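Local coordinates for conserved domain protein (Streptococcus pneumoniae, PDB 2FI0) that is of unknown function but belongs to the DUF1858 family and folds as a small, helix-rich chain whose ends pair as short strands, at residues 4-12 with 70-80. Numbering follows the deposited sequence.
Sequences VMDNIIDVS and LEANGYEVIGL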
loop_
_atom_site.group_PDB
_atom_site.type_symbol
_atom_site.label_atom_id
_atom_site.label_comp_id
_atom_site.label_asym_id
_atom_site.label_seq_id
_atom_site.Cartn_x
_atom_site.Cartn_y
_atom_site.Cartn_z
ATOM N N VAL A 4 13.313 11.782 8.563
ATOM C CA VAL A 4 12.327 10.714 8.462
ATOM C C VAL A 4 12.954 9.388 8.888
ATOM O O VAL A 4 14.059 9.029 8.471
ATOM C CB VAL A 4 11.717 10.623 7.068
ATOM C CG1 VAL A 4 10.652 9.539 7.031
ATOM C CG2 VAL A 4 11.133 11.974 6.677
ATOM N N MET A 5 12.229 8.684 9.744
ATOM C CA MET A 5 12.742 7.506 10.421
ATOM C C MET A 5 11.694 6.396 10.465
ATOM O O MET A 5 12.003 5.221 10.279
ATOM C CB MET A 5 13.135 7.895 11.843
ATOM C CG MET A 5 14.089 6.926 12.525
ATOM S SD MET A 5 15.716 6.802 11.766
ATOM C CE MET A 5 16.128 8.506 11.392
ATOM N N ASP A 6 10.453 6.792 10.719
ATOM C CA ASP A 6 9.352 5.870 10.862
ATOM C C ASP A 6 8.345 6.151 9.747
ATOM O O ASP A 6 8.420 7.183 9.061
ATOM C CB ASP A 6 8.708 6.064 12.250
ATOM C CG ASP A 6 9.720 5.970 13.388
ATOM O OD1 ASP A 6 10.707 5.208 13.243
ATOM O OD2 ASP A 6 9.537 6.640 14.440
ATOM N N ASN A 7 7.414 5.228 9.569
ATOM C CA ASN A 7 6.295 5.420 8.648
ATOM C C ASN A 7 6.714 5.572 7.174
ATOM O O ASN A 7 6.140 6.342 6.431
ATOM C CB ASN A 7 5.398 6.581 9.132
ATOM C CG ASN A 7 4.772 6.306 10.508
ATOM O OD1 ASN A 7 4.004 5.355 10.680
ATOM N ND2 ASN A 7 5.136 7.121 11.502
ATOM N N ILE A 8 7.700 4.781 6.765
ATOM C CA ILE A 8 8.178 4.749 5.389
ATOM C C ILE A 8 7.471 3.590 4.684
ATOM O O ILE A 8 7.446 2.473 5.201
ATOM C CB ILE A 8 9.719 4.567 5.345
ATOM C CG1 ILE A 8 10.413 5.781 5.973
ATOM C CG2 ILE A 8 10.214 4.335 3.925
ATOM C CD1 ILE A 8 11.838 5.496 6.379
ATOM N N ILE A 9 6.889 3.872 3.521
ATOM C CA ILE A 9 6.177 2.880 2.731
ATOM C C ILE A 9 6.837 2.752 1.367
ATOM O O ILE A 9 7.012 3.726 0.655
ATOM C CB ILE A 9 4.678 3.220 2.599
ATOM C CG1 ILE A 9 4.019 3.065 3.969
ATOM C CG2 ILE A 9 4.000 2.307 1.541
ATOM C CD1 ILE A 9 2.578 3.526 4.043
ATOM N N ASP A 10 7.221 1.528 1.036
ATOM C CA ASP A 10 7.848 1.217 -0.230
ATOM C C ASP A 10 6.750 0.659 -1.148
ATOM O O ASP A 10 6.127 -0.358 -0.840
ATOM C CB ASP A 10 8.970 0.199 0.006
ATOM C CG ASP A 10 9.863 0.012 -1.207
ATOM O OD1 ASP A 10 9.389 0.216 -2.341
ATOM O OD2 ASP A 10 11.047 -0.353 -1.019
ATOM N N VAL A 11 6.500 1.342 -2.264
ATOM C CA VAL A 11 5.429 0.934 -3.170
ATOM C C VAL A 11 5.907 -0.161 -4.126
ATOM O O VAL A 11 5.136 -0.631 -4.952
ATOM C CB VAL A 11 4.821 2.145 -3.964
ATOM C CG1 VAL A 11 4.156 3.133 -3.019
ATOM C CG2 VAL A 11 5.870 2.855 -4.827
ATOM N N SER A 12 7.175 -0.556 -4.011
ATOM C CA SER A 12 7.756 -1.554 -4.901
ATOM C C SER A 12 7.865 -2.949 -4.311
ATOM O O SER A 12 8.338 -3.840 -4.990
ATOM C CB SER A 12 9.135 -1.106 -5.392
ATOM O OG SER A 12 10.123 -1.270 -4.392
ATOM N N LEU A 70 -1.248 8.678 1.141
ATOM C CA LEU A 70 -0.289 8.184 2.108
ATOM C C LEU A 70 0.453 9.311 2.805
ATOM O O LEU A 70 0.569 9.303 4.029
ATOM C CB LEU A 70 0.682 7.191 1.456
ATOM C CG LEU A 70 0.095 5.822 1.080
ATOM C CD1 LEU A 70 1.122 5.006 0.269
ATOM C CD2 LEU A 70 -0.354 5.047 2.316
ATOM N N GLU A 71 0.941 10.293 2.042
ATOM C CA GLU A 71 1.578 11.473 2.641
ATOM C C GLU A 71 0.636 12.238 3.575
ATOM O O GLU A 71 1.044 12.633 4.645
ATOM C CB GLU A 71 2.144 12.388 1.567
ATOM C CG GLU A 71 3.278 11.748 0.782
ATOM C CD GLU A 71 3.934 12.702 -0.204
ATOM O OE1 GLU A 71 3.261 13.615 -0.735
ATOM O OE2 GLU A 71 5.139 12.523 -0.466
ATOM N N ALA A 72 -0.620 12.414 3.177
ATOM C CA ALA A 72 -1.635 13.079 4.016
ATOM C C ALA A 72 -1.939 12.355 5.331
ATOM O O ALA A 72 -2.490 12.949 6.233
ATOM C CB ALA A 72 -2.932 13.242 3.242
ATOM N N ASN A 73 -1.631 11.067 5.415
ATOM C CA ASN A 73 -1.850 10.297 6.632
ATOM C C ASN A 73 -0.547 10.001 7.397
ATOM O O ASN A 73 -0.517 9.159 8.289
ATOM C CB ASN A 73 -2.606 9.018 6.291
ATOM C CG ASN A 73 -4.066 9.275 5.949
ATOM O OD1 ASN A 73 -4.907 9.441 6.844
ATOM N ND2 ASN A 73 -4.379 9.313 4.648
ATOM N N GLY A 74 0.529 10.691 7.043
ATOM C CA GLY A 74 1.760 10.661 7.834
ATOM C C GLY A 74 2.915 9.832 7.287
ATOM O O GLY A 74 3.972 9.742 7.924
ATOM N N TYR A 75 2.747 9.250 6.109
ATOM C CA TYR A 75 3.757 8.356 5.568
ATOM C C TYR A 75 4.679 9.055 4.584
ATOM O O TYR A 75 4.295 10.002 3.920
ATOM C CB TYR A 75 3.099 7.139 4.926
ATOM C CG TYR A 75 2.299 6.321 5.911
ATOM C CD1 TYR A 75 2.909 5.321 6.668
ATOM C CD2 TYR A 75 0.945 6.550 6.096
ATOM C CE1 TYR A 75 2.185 4.574 7.579
ATOM C CE2 TYR A 75 0.214 5.821 7.009
ATOM C CZ TYR A 75 0.836 4.832 7.751
ATOM O OH TYR A 75 0.114 4.085 8.645
ATOM N N GLU A 76 5.905 8.558 4.513
ATOM C CA GLU A 76 6.854 8.911 3.489
ATOM C C GLU A 76 6.958 7.765 2.505
ATOM O O GLU A 76 7.176 6.633 2.901
ATOM C CB GLU A 76 8.216 9.167 4.133
ATOM C CG GLU A 76 9.040 10.186 3.400
ATOM C CD GLU A 76 8.429 11.588 3.489
ATOM O OE1 GLU A 76 8.215 12.085 4.623
ATOM O OE2 GLU A 76 8.152 12.162 2.420
ATOM N N VAL A 77 6.830 8.067 1.212
ATOM C CA VAL A 77 6.751 7.048 0.199
ATOM C C VAL A 77 8.071 6.883 -0.546
ATOM O O VAL A 77 8.689 7.855 -0.928
ATOM C CB VAL A 77 5.636 7.380 -0.781
ATOM C CG1 VAL A 77 5.553 6.325 -1.873
ATOM C CG2 VAL A 77 4.306 7.497 -0.029
ATOM N N ILE A 78 8.492 5.640 -0.763
ATOM C CA ILE A 78 9.696 5.363 -1.543
ATOM C C ILE A 78 9.383 4.298 -2.579
ATOM O O ILE A 78 8.292 3.751 -2.580
ATOM C CB ILE A 78 10.900 4.943 -0.643
ATOM C CG1 ILE A 78 10.645 3.610 0.073
ATOM C CG2 ILE A 78 11.206 6.040 0.391
ATOM C CD1 ILE A 78 11.862 3.099 0.828
ATOM N N GLY A 79 10.339 4.023 -3.457
ATOM C CA GLY A 79 10.205 2.977 -4.461
ATOM C C GLY A 79 9.390 3.336 -5.696
ATOM O O GLY A 79 8.993 2.449 -6.451
ATOM N N LEU A 80 9.123 4.625 -5.881
ATOM C CA LEU A 80 8.451 5.155 -7.079
ATOM C C LEU A 80 9.296 4.988 -8.339
ATOM O O LEU A 80 10.519 4.898 -8.250
ATOM C CB LEU A 80 8.192 6.659 -6.886
ATOM C CG LEU A 80 6.882 7.233 -6.315
ATOM C CD1 LEU A 80 5.845 6.211 -6.020
ATOM C CD2 LEU A 80 7.137 8.077 -5.093
HETATM O O HOH W 1 7.005 9.279 8.046
#
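I9 lies over one face of the Y75 ring. Its CD1 sits above that face, offset toward the rim, though its exact closeness is doubtful. With chi1 at -68° and chi2 extended (173°), the I9 chain reaches across to the ring. The edge of the Y75 ring meets N7 O near its plane and L70 O in plane. The N7 amide stands almost perpendicular to this ring, with N7 OD1 3.7 Å from Y75 CE1. Y75 OH is hydrogen-bonded to E24 OE2. V25 touches I9, L70 and Y75, and L52 of helix 52-59 touches I9 and V11. Beyond this cluster, V11 CG1 packs on V77 CG1 at 3.7 Å. On the other sheet face, I8 CG2 meets I78 CD1 at 3.7 Å. S12 N donates to D10 OD1 (2.9 Å), an Asx turn. S12 OG donates to D10 OD1 too (2.6 Å), from the same face of the carboxylate. G74 ends helix 63-72 in a Schellman motif. Four backbone hydrogen bonds join segments 4-12 and 70-80: E76 N to N7 O, I9 N to E76 O, I78 N to I9 O and V11 N to I78 O. Strands 8-10 and 76-78 form a two-stranded parallel sheet, joining the chain's ends beside its helices.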